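Local coordinates for protein probable fumarate reductase Ifc3 (Shewanella frigidimarina, PDB 1QO8) that catalyses the essentially one-way reduction of fumarate to succinate in vitro, using one FAD and four covalently bound c-type hemes per subunit, at residues T122-V127 and D557-H562; V274-N279 and K302-A307; A287-K292 and Y297-K302. One frame throughout, in Å; residues are numbered along the deposited sequence.

Interaction 1. Residues T122-V127 and D557-H562; sequences TQVLVV and DNAAKH
V124, on the strand 124-127, meets A559 and A560 of the helix 543-563 in a small, buried, mainly apolar strand-to-helix contact. It belongs to the Rossmann-type FAD-binding fold: 124-127 is the central strand of a five-stranded parallel sheet, its end is followed by a glycine-rich GxGxxG pattern consistent with dinucleotide binding, and the C-terminal helix lies against one face of that sheet. Only 104 Å² is buried between the two segments, and the closest pair of CA atoms, V124 and A560, is 6.4 Å apart, a short separation consistent with the small side chains of A559 and A560.

Both branches of V124 take part. CG1 stands anti to the backbone N (chi1 -176°) and reaches CB of A559 at 3.7 Å. CG2, beside the backbone N, lies 3.8 Å from the carbonyl O of A559 and 3.9 Å from CA of A560. The valine fork therefore engages two successive helix residues, A559 through both its methyl and its carbonyl. The CB of A559 points toward the strand and also touches V305 of the neighbouring strand, whereas A560 packs in addition on A140 and A143 of helix 131-143, so the contact lies where two helices meet the sheet.

S303 OG is hydrogen-bonded to both A559 O and H562 ND1, and the other ring nitrogen of H562 bonds D522; the imidazole is thus held at two points. The helical turn is held by backbone bonds such as H562 N to N558 O, at 3.0 Å.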
loop_
_atom_site.group_PDB
_atom_site.type_symbol
_atom_site.label_atom_id
_atom_site.label_comp_id
_atom_site.label_asym_id
_atom_site.label_seq_id
_atom_site.Cartn_x
_atom_site.Cartn_y
_atom_site.Cartn_z
ATOM N N THR A 122 15.644 -27.651 -9.437
ATOM C CA THR A 122 14.530 -28.513 -9.092
ATOM C C THR A 122 13.422 -28.204 -10.111
ATOM O O THR A 122 13.683 -27.237 -10.774
ATOM C CB THR A 122 13.632 -28.132 -7.875
ATOM O OG1 THR A 122 14.183 -27.062 -7.154
ATOM C CG2 THR A 122 13.336 -29.388 -7.106
ATOM N N GLN A 123 12.257 -28.823 -10.088
ATOM C CA GLN A 123 11.147 -28.274 -10.867
ATOM C C GLN A 123 10.325 -27.222 -10.106
ATOM O O GLN A 123 9.945 -26.156 -10.645
ATOM C CB GLN A 123 10.339 -29.530 -11.262
ATOM C CG GLN A 123 11.275 -30.331 -12.202
ATOM C CD GLN A 123 10.590 -31.500 -12.837
ATOM O OE1 GLN A 123 9.711 -32.146 -12.243
ATOM N NE2 GLN A 123 11.033 -31.692 -14.076
ATOM N N VAL A 124 10.038 -27.526 -8.814
ATOM C CA VAL A 124 9.139 -26.668 -8.006
ATOM C C VAL A 124 9.832 -26.321 -6.693
ATOM O O VAL A 124 10.191 -27.223 -5.922
ATOM C CB VAL A 124 7.775 -27.248 -7.671
ATOM C CG1 VAL A 124 6.821 -26.284 -6.910
ATOM C CG2 VAL A 124 6.980 -27.650 -8.957
ATOM N N LEU A 125 10.109 -25.036 -6.504
ATOM C CA LEU A 125 10.604 -24.519 -5.238
ATOM C C LEU A 125 9.413 -23.945 -4.433
ATOM O O LEU A 125 8.760 -23.015 -4.929
ATOM C CB LEU A 125 11.488 -23.304 -5.458
ATOM C CG LEU A 125 12.588 -22.922 -4.542
ATOM C CD1 LEU A 125 12.711 -21.412 -4.472
ATOM C CD2 LEU A 125 12.728 -23.605 -3.166
ATOM N N VAL A 126 9.249 -24.472 -3.211
ATOM C CA VAL A 126 8.125 -23.992 -2.379
ATOM C C VAL A 126 8.763 -23.223 -1.229
ATOM O O VAL A 126 9.653 -23.808 -0.562
ATOM C CB VAL A 126 7.258 -25.108 -1.798
ATOM C CG1 VAL A 126 6.093 -24.479 -0.912
ATOM C CG2 VAL A 126 6.590 -25.897 -2.914
ATOM N N VAL A 127 8.458 -21.924 -1.160
ATOM C CA VAL A 127 9.078 -21.097 -0.137
ATOM C C VAL A 127 8.101 -20.949 1.066
ATOM O O VAL A 127 7.090 -20.273 0.902
ATOM C CB VAL A 127 9.360 -19.702 -0.728
ATOM C CG1 VAL A 127 10.077 -18.792 0.227
ATOM C CG2 VAL A 127 10.057 -19.882 -2.099
ATOM N N ASP A 557 -0.269 -27.774 -7.558
ATOM C CA ASP A 557 -0.708 -28.441 -8.793
ATOM C C ASP A 557 -0.430 -27.604 -10.031
ATOM O O ASP A 557 0.205 -28.154 -10.943
ATOM C CB ASP A 557 -2.187 -28.813 -8.704
ATOM C CG ASP A 557 -2.695 -29.619 -9.886
ATOM O OD1 ASP A 557 -2.312 -30.793 -10.070
ATOM O OD2 ASP A 557 -3.477 -29.059 -10.671
ATOM N N ASN A 558 -0.742 -26.323 -10.109
ATOM C CA ASN A 558 -0.338 -25.499 -11.257
ATOM C C ASN A 558 1.154 -25.273 -11.335
ATOM O O ASN A 558 1.745 -25.237 -12.428
ATOM C CB ASN A 558 -1.057 -24.159 -11.268
ATOM C CG ASN A 558 -2.556 -24.391 -11.420
ATOM O OD1 ASN A 558 -2.971 -24.685 -12.532
ATOM N ND2 ASN A 558 -3.380 -24.313 -10.413
ATOM N N ALA A 559 1.860 -25.171 -10.201
ATOM C CA ALA A 559 3.302 -25.094 -10.249
ATOM C C ALA A 559 3.894 -26.316 -10.966
ATOM O O ALA A 559 4.878 -26.164 -11.691
ATOM C CB ALA A 559 3.914 -24.987 -8.861
ATOM N N ALA A 560 3.369 -27.510 -10.694
ATOM C CA ALA A 560 3.947 -28.752 -11.185
ATOM C C ALA A 560 3.633 -28.907 -12.680
ATOM O O ALA A 560 4.526 -29.225 -13.464
ATOM C CB ALA A 560 3.464 -29.986 -10.446
ATOM N N LYS A 561 2.395 -28.612 -13.017
ATOM C CA LYS A 561 1.918 -28.635 -14.387
ATOM C C LYS A 561 2.763 -27.712 -15.265
ATOM O O LYS A 561 3.194 -28.066 -16.376
ATOM C CB LYS A 561 0.418 -28.309 -14.440
ATOM C CG LYS A 561 -0.437 -29.559 -14.461
ATOM C CD LYS A 561 -1.875 -29.551 -14.010
ATOM C CE LYS A 561 -2.815 -28.579 -14.680
ATOM N NZ LYS A 561 -4.247 -28.697 -14.253
ATOM N N HIS A 562 3.178 -26.559 -14.708
ATOM C CA HIS A 562 3.942 -25.601 -15.490
ATOM C C HIS A 562 5.384 -26.050 -15.613
ATOM O O HIS A 562 6.048 -25.737 -16.608
ATOM C CB HIS A 562 3.846 -24.239 -14.807
ATOM C CG HIS A 562 4.678 -23.170 -15.451
ATOM N ND1 HIS A 562 5.987 -22.911 -15.036
ATOM C CD2 HIS A 562 4.404 -22.345 -16.469
ATOM C CE1 HIS A 562 6.432 -21.909 -15.760
ATOM N NE2 HIS A 562 5.487 -21.541 -16.623
#

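Interaction 2. Residues V274-N279 and K302-A307; sequences VKLVVN and KSVVLA. With FAD (flavin-adenine dinucleotide), chain G.
A single methyl, CD2 of L276, makes both close contacts with the segment 302-307. It lies 3.9 Å from CG1 of V304 and 4.1 Å from CD2 of L306, so the leucine tip is shared between two residues on the same side of the strand 303-306. L276 gets there with CG beside the backbone N (chi1 -58°), its CB already directed at the opposing strand. L306 starts off at a slant, and only its extended end (chi2 -180°) comes near. The backbones stay apart, with CA of L276 and CA of V304 8.4 Å from each other, and the surface buried is 108 Å².

These are strands of different sheets: 271-278 is an outer strand of the four-stranded mixed sheet, and 303-306 belongs to the parallel sheet of the Rossmann-type FAD domain. The three side chains thus fill part of the apolar layer between them. M343 of helix 339-346 also touches L276, and L306 packs on L524 and A526 of the next parallel strand. Farther out, V274 and K275 both face V288 in a classic beta bulge, next to the FAD-binding residue V273. Past the end of strand 303-306, A307 O lies 3.5 Å from FAD C5B.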
loop_
_atom_site.group_PDB
_atom_site.type_symbol
_atom_site.label_atom_id
_atom_site.label_comp_id
_atom_site.label_asym_id
_atom_site.label_seq_id
_atom_site.Cartn_x
_atom_site.Cartn_y
_atom_site.Cartn_z
ATOM N N VAL A 274 15.664 -14.859 -0.123
ATOM C CA VAL A 274 15.900 -13.420 -0.085
ATOM C C VAL A 274 15.722 -12.663 -1.381
ATOM O O VAL A 274 15.647 -11.442 -1.469
ATOM C CB VAL A 274 17.290 -13.166 0.469
ATOM C CG1 VAL A 274 17.463 -13.462 1.939
ATOM C CG2 VAL A 274 18.390 -13.940 -0.334
ATOM N N LYS A 275 15.562 -13.341 -2.536
ATOM C CA LYS A 275 15.341 -12.713 -3.798
ATOM C C LYS A 275 14.743 -13.671 -4.800
ATOM O O LYS A 275 15.064 -14.851 -4.724
ATOM C CB LYS A 275 16.736 -12.232 -4.331
ATOM C CG LYS A 275 16.472 -11.213 -5.445
ATOM C CD LYS A 275 17.761 -10.608 -5.982
ATOM C CE LYS A 275 17.375 -9.213 -6.491
ATOM N NZ LYS A 275 17.432 -9.168 -7.981
ATOM N N LEU A 276 13.818 -13.282 -5.619
ATOM C CA LEU A 276 13.362 -14.129 -6.713
ATOM C C LEU A 276 14.227 -13.714 -7.937
ATOM O O LEU A 276 14.460 -12.511 -8.149
ATOM C CB LEU A 276 11.889 -13.898 -7.026
ATOM C CG LEU A 276 10.881 -14.125 -5.867
ATOM C CD1 LEU A 276 9.549 -13.433 -6.145
ATOM C CD2 LEU A 276 10.650 -15.607 -5.616
ATOM N N VAL A 277 14.657 -14.682 -8.708
ATOM C CA VAL A 277 15.623 -14.389 -9.797
ATOM C C VAL A 277 14.777 -14.408 -11.059
ATOM O O VAL A 277 14.081 -15.375 -11.349
ATOM C CB VAL A 277 16.720 -15.453 -9.913
ATOM C CG1 VAL A 277 17.784 -15.095 -11.014
ATOM C CG2 VAL A 277 17.368 -15.628 -8.551
ATOM N N VAL A 278 14.780 -13.295 -11.773
ATOM C CA VAL A 278 14.009 -13.274 -13.043
ATOM C C VAL A 278 14.989 -13.263 -14.220
ATOM O O VAL A 278 16.055 -12.640 -14.095
ATOM C CB VAL A 278 13.134 -12.013 -12.997
ATOM C CG1 VAL A 278 12.499 -11.667 -14.335
ATOM C CG2 VAL A 278 12.059 -12.205 -11.911
ATOM N N ASN A 279 14.703 -13.938 -15.322
ATOM C CA ASN A 279 15.647 -13.949 -16.465
ATOM C C ASN A 279 15.421 -12.666 -17.273
ATOM O O ASN A 279 14.802 -11.708 -16.757
ATOM C CB ASN A 279 15.459 -15.196 -17.316
ATOM C CG ASN A 279 14.092 -15.269 -17.955
ATOM O OD1 ASN A 279 13.290 -14.355 -17.927
ATOM N ND2 ASN A 279 13.688 -16.386 -18.580
ATOM N N LYS A 302 11.865 -24.158 -12.448
ATOM C CA LYS A 302 10.877 -23.731 -13.395
ATOM C C LYS A 302 9.671 -23.113 -12.679
ATOM O O LYS A 302 9.055 -22.265 -13.321
ATOM C CB LYS A 302 10.396 -24.893 -14.272
ATOM C CG LYS A 302 11.482 -25.326 -15.275
ATOM C CD LYS A 302 10.949 -26.482 -16.170
ATOM C CE LYS A 302 11.558 -26.418 -17.583
ATOM N NZ LYS A 302 10.563 -26.738 -18.664
ATOM N N SER A 303 9.304 -23.590 -11.458
ATOM C CA SER A 303 8.249 -22.853 -10.740
ATOM C C SER A 303 8.634 -22.603 -9.268
ATOM O O SER A 303 9.318 -23.390 -8.596
ATOM C CB SER A 303 6.994 -23.654 -10.799
ATOM O OG SER A 303 6.376 -23.760 -12.037
ATOM N N VAL A 304 8.247 -21.476 -8.739
ATOM C CA VAL A 304 8.498 -20.966 -7.404
ATOM C C VAL A 304 7.112 -20.613 -6.826
ATOM O O VAL A 304 6.278 -19.980 -7.461
ATOM C CB VAL A 304 9.389 -19.735 -7.398
ATOM C CG1 VAL A 304 9.679 -19.330 -5.938
ATOM C CG2 VAL A 304 10.765 -19.964 -8.053
ATOM N N VAL A 305 6.771 -21.192 -5.676
ATOM C CA VAL A 305 5.476 -20.976 -5.007
ATOM C C VAL A 305 5.758 -20.210 -3.706
ATOM O O VAL A 305 6.516 -20.703 -2.856
ATOM C CB VAL A 305 4.824 -22.319 -4.669
ATOM C CG1 VAL A 305 3.508 -22.170 -3.880
ATOM C CG2 VAL A 305 4.599 -23.242 -5.864
ATOM N N LEU A 306 5.319 -18.992 -3.609
ATOM C CA LEU A 306 5.408 -18.230 -2.370
ATOM C C LEU A 306 4.385 -18.791 -1.381
ATOM O O LEU A 306 3.211 -18.819 -1.763
ATOM C CB LEU A 306 5.058 -16.740 -2.621
ATOM C CG LEU A 306 6.068 -16.062 -3.590
ATOM C CD1 LEU A 306 5.751 -14.556 -3.862
ATOM C CD2 LEU A 306 7.489 -16.222 -3.112
ATOM N N ALA A 307 4.787 -19.261 -0.218
ATOM C CA ALA A 307 3.733 -19.735 0.762
ATOM C C ALA A 307 4.273 -19.233 2.083
ATOM O O ALA A 307 4.414 -20.010 3.018
ATOM C CB ALA A 307 3.784 -21.265 0.852
HETATM P PA FAD G . 2.295 -19.579 7.763
HETATM O O1A FAD G . 1.667 -20.742 8.468
HETATM O O2A FAD G . 2.717 -18.492 8.453
HETATM O O5B FAD G . 3.696 -20.176 7.376
HETATM C C5B FAD G . 4.654 -19.478 6.478
HETATM C C4B FAD G . 6.045 -20.288 6.520
HETATM O O4B FAD G . 6.928 -19.498 5.583
HETATM C C3B FAD G . 6.759 -20.118 7.902
HETATM O O3B FAD G . 7.043 -21.217 8.645
HETATM C C2B FAD G . 7.846 -19.007 7.664
HETATM O O2B FAD G . 9.040 -19.134 8.475
HETATM C C1B FAD G . 8.231 -19.349 6.274
HETATM N N9A FAD G . 8.839 -18.226 5.549
HETATM C C8A FAD G . 8.526 -16.891 5.618
HETATM N N7A FAD G . 9.349 -16.153 4.925
HETATM C C5A FAD G . 10.262 -17.035 4.356
HETATM C C6A FAD G . 11.469 -16.842 3.555
HETATM N N6A FAD G . 11.902 -15.679 3.154
HETATM N N1A FAD G . 12.080 -17.993 3.180
HETATM C C2A FAD G . 11.714 -19.237 3.643
HETATM N N3A FAD G . 10.627 -19.500 4.402
HETATM C C4A FAD G . 9.977 -18.352 4.736
HETATM N N1 FAD G . -7.236 -18.862 10.714
HETATM C C2 FAD G . -8.228 -19.696 10.559
HETATM O O2 FAD G . -8.891 -19.869 9.589
HETATM N N3 FAD G . -8.667 -20.566 11.603
HETATM C C4 FAD G . -7.955 -20.473 12.794
HETATM O O4 FAD G . -8.297 -21.137 13.732
HETATM C C4X FAD G . -6.892 -19.485 12.958
HETATM N N5 FAD G . -6.260 -19.363 14.136
HETATM C C5X FAD G . -5.219 -18.510 14.281
HETATM C C6 FAD G . -4.592 -18.445 15.533
HETATM C C7 FAD G . -3.528 -17.594 15.710
HETATM C C7M FAD G . -2.804 -17.468 17.013
HETATM C C8 FAD G . -3.065 -16.827 14.581
HETATM C C8M FAD G . -1.860 -15.951 14.743
HETATM C C9 FAD G . -3.657 -16.912 13.347
HETATM C C9A FAD G . -4.735 -17.742 13.151
HETATM N N10 FAD G . -5.445 -17.889 11.943
HETATM C C10 FAD G . -6.491 -18.719 11.815
HETATM C "C1'" FAD G . -4.818 -17.441 10.659
HETATM C "C2'" FAD G . -4.219 -18.675 9.904
HETATM O "O2'" FAD G . -3.634 -19.431 11.018
HETATM C "C3'" FAD G . -2.993 -18.127 9.133
HETATM O "O3'" FAD G . -3.393 -17.115 8.199
HETATM C "C4'" FAD G . -2.588 -19.233 8.101
HETATM O "O4'" FAD G . -2.109 -20.326 8.943
HETATM C "C5'" FAD G . -1.349 -18.660 7.325
HETATM O "O5'" FAD G . -0.754 -19.931 6.636
HETATM P P FAD G . 0.411 -19.848 5.632
HETATM O O1P FAD G . 0.624 -21.277 5.188
HETATM O O2P FAD G . 0.004 -18.864 4.732
HETATM O O3P FAD G . 1.477 -19.246 6.406
#

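Interaction 3. Residues A287-K292 and Y297-K302; sequences AVVHGK and YMIGAK
Four backbone hydrogen bonds join A287 and V289 to I299 and Y297, two for each facing pair. V289 N gives to Y297 O at 2.9 Å, and Y297 N returns a bond of the same length to V289 O. A287 N donates to I299 O at 3.0 Å but is more bent, with an N-H...O angle of 143°; the reverse bond, I299 N to A287 O, is longer at 3.2 Å and nearly straight, at 169°. Between these pairs V288 and M298 form a non-hydrogen-bonded pair, where the carbonyls of Y297 and A287 receive CA-H...O contacts from V288 and M298.

This register defines an antiparallel beta hairpin, strands 284-291 and 295-301, in the four-stranded mixed sheet of the FAD domain. V288 is bonded through its own backbone to V274 and K275 of the next strand, and M298 to S119 on the other side.

On the face carrying V289, Y297 and I299, the tyrosine and valine side chains run side by side. The tyrosine chi1 of 68° sets CG between the backbone N and the carbonyl carbon, and one ring face is turned to V289: CB sits above it, offset toward the rim, in a CH-pi contact 4.0 Å from the ring centroid, while V289 CG1 is 3.6 Å from Y297 CE1. V289 CG2 turns to I299 CD1 at 3.7 Å. The phenol OH is hydrogen-bonded to R268 NH1.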
loop_
_atom_site.group_PDB
_atom_site.type_symbol
_atom_site.label_atom_id
_atom_site.label_comp_id
_atom_site.label_asym_id
_atom_site.label_seq_id
_atom_site.Cartn_x
_atom_site.Cartn_y
_atom_site.Cartn_z
ATOM N N ALA A 287 15.748 -18.609 -7.104
ATOM C CA ALA A 287 15.629 -17.677 -5.977
ATOM C C ALA A 287 16.923 -17.818 -5.222
ATOM O O ALA A 287 17.475 -18.919 -5.300
ATOM C CB ALA A 287 14.462 -18.227 -5.100
ATOM N N VAL A 288 17.409 -16.772 -4.605
ATOM C CA VAL A 288 18.558 -16.845 -3.745
ATOM C C VAL A 288 18.092 -17.113 -2.320
ATOM O O VAL A 288 17.198 -16.428 -1.751
ATOM C CB VAL A 288 19.319 -15.515 -3.769
ATOM C CG1 VAL A 288 20.606 -15.627 -2.952
ATOM C CG2 VAL A 288 19.664 -15.097 -5.228
ATOM N N VAL A 289 18.704 -18.149 -1.780
ATOM C CA VAL A 289 18.590 -18.665 -0.451
ATOM C C VAL A 289 19.816 -18.259 0.387
ATOM O O VAL A 289 20.976 -18.367 -0.007
ATOM C CB VAL A 289 18.567 -20.205 -0.432
ATOM C CG1 VAL A 289 18.376 -20.716 1.008
ATOM C CG2 VAL A 289 17.482 -20.738 -1.314
ATOM N N HIS A 290 19.543 -17.668 1.550
ATOM C CA HIS A 290 20.517 -17.559 2.607
ATOM C C HIS A 290 20.317 -18.665 3.633
ATOM O O HIS A 290 19.346 -18.633 4.388
ATOM C CB HIS A 290 20.444 -16.168 3.217
ATOM C CG HIS A 290 21.440 -16.028 4.318
ATOM N ND1 HIS A 290 21.311 -15.040 5.219
ATOM C CD2 HIS A 290 22.550 -16.718 4.673
ATOM C CE1 HIS A 290 22.290 -15.101 6.120
ATOM N NE2 HIS A 290 23.063 -16.095 5.784
ATOM N N GLY A 291 21.222 -19.652 3.571
ATOM C CA GLY A 291 21.214 -20.791 4.460
ATOM C C GLY A 291 22.112 -20.406 5.608
ATOM O O GLY A 291 23.170 -19.768 5.372
ATOM N N LYS A 292 21.702 -20.839 6.809
ATOM C CA LYS A 292 22.477 -20.456 7.996
ATOM C C LYS A 292 23.938 -20.918 7.897
ATOM O O LYS A 292 24.787 -20.278 8.512
ATOM C CB LYS A 292 21.794 -21.195 9.174
ATOM C CG LYS A 292 22.558 -21.140 10.504
ATOM C CD LYS A 292 21.690 -21.807 11.598
ATOM C CE LYS A 292 22.330 -21.622 12.998
ATOM N NZ LYS A 292 21.492 -22.529 13.912
ATOM N N TYR A 297 23.143 -18.914 -1.895
ATOM C CA TYR A 297 23.265 -19.767 -3.074
ATOM C C TYR A 297 21.981 -19.685 -3.885
ATOM O O TYR A 297 20.955 -19.267 -3.300
ATOM C CB TYR A 297 23.524 -21.211 -2.743
ATOM C CG TYR A 297 22.448 -22.007 -2.067
ATOM C CD1 TYR A 297 22.266 -21.849 -0.691
ATOM C CD2 TYR A 297 21.644 -22.876 -2.763
ATOM C CE1 TYR A 297 21.266 -22.571 -0.039
ATOM C CE2 TYR A 297 20.653 -23.592 -2.115
ATOM C CZ TYR A 297 20.479 -23.426 -0.743
ATOM O OH TYR A 297 19.530 -24.151 -0.093
ATOM N N MET A 298 21.987 -20.138 -5.112
ATOM C CA MET A 298 20.830 -19.955 -5.967
ATOM C C MET A 298 20.356 -21.375 -6.266
ATOM O O MET A 298 21.181 -22.229 -6.539
ATOM C CB MET A 298 21.027 -19.215 -7.289
ATOM C CG MET A 298 19.949 -19.305 -8.363
ATOM S SD MET A 298 20.269 -18.186 -9.788
ATOM C CE MET A 298 19.000 -18.741 -10.908
ATOM N N ILE A 299 19.033 -21.512 -6.210
ATOM C CA ILE A 299 18.352 -22.687 -6.677
ATOM C C ILE A 299 17.644 -22.276 -7.982
ATOM O O ILE A 299 16.930 -21.304 -7.898
ATOM C CB ILE A 299 17.280 -23.183 -5.676
ATOM C CG1 ILE A 299 17.893 -23.579 -4.334
ATOM C CG2 ILE A 299 16.432 -24.301 -6.227
ATOM C CD1 ILE A 299 16.858 -23.800 -3.224
ATOM N N GLY A 300 17.832 -22.993 -9.083
ATOM C CA GLY A 300 17.073 -22.613 -10.299
ATOM C C GLY A 300 15.865 -23.535 -10.299
ATOM O O GLY A 300 15.904 -24.674 -9.781
ATOM N N ALA A 301 14.778 -23.057 -10.862
ATOM C CA ALA A 301 13.530 -23.803 -10.718
ATOM C C ALA A 301 12.633 -23.283 -11.842
ATOM O O ALA A 301 12.729 -22.079 -12.092
ATOM C CB ALA A 301 12.914 -23.451 -9.344
ATOM N N LYS A 302 11.865 -24.158 -12.448
ATOM C CA LYS A 302 10.877 -23.731 -13.395
ATOM C C LYS A 302 9.671 -23.113 -12.679
ATOM O O LYS A 302 9.055 -22.265 -13.321
ATOM C CB LYS A 302 10.396 -24.893 -14.272
ATOM C CG LYS A 302 11.482 -25.326 -15.275
ATOM C CD LYS A 302 10.949 -26.482 -16.170
ATOM C CE LYS A 302 11.558 -26.418 -17.583
ATOM N NZ LYS A 302 10.563 -26.738 -18.664
#

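Overall arrangement
Interaction 1 sets the C-terminal helix on the parallel sheet, interaction 2 packs that sheet against the mixed one, and interaction 3 is a hairpin within the mixed sheet. Strands 124-127 and 303-306 are neighbours, probably hydrogen-bonded through Q123 O with S303 N and V127 O with A307 N, each 2.8 Å. In the mixed sheet V274 N lies 2.7 Å from V288 O, and interactions 2 and 3 meet again at K302, the corner where the chain changes sheets. T122 N, 3.0 Å from G300 O, ties interaction 1 to the hairpin. V127 and A307 belong to the FAD pocket, whereas the side chains of V124 and V289 are about 14 Å and 7 Å from FAD, nearest atoms.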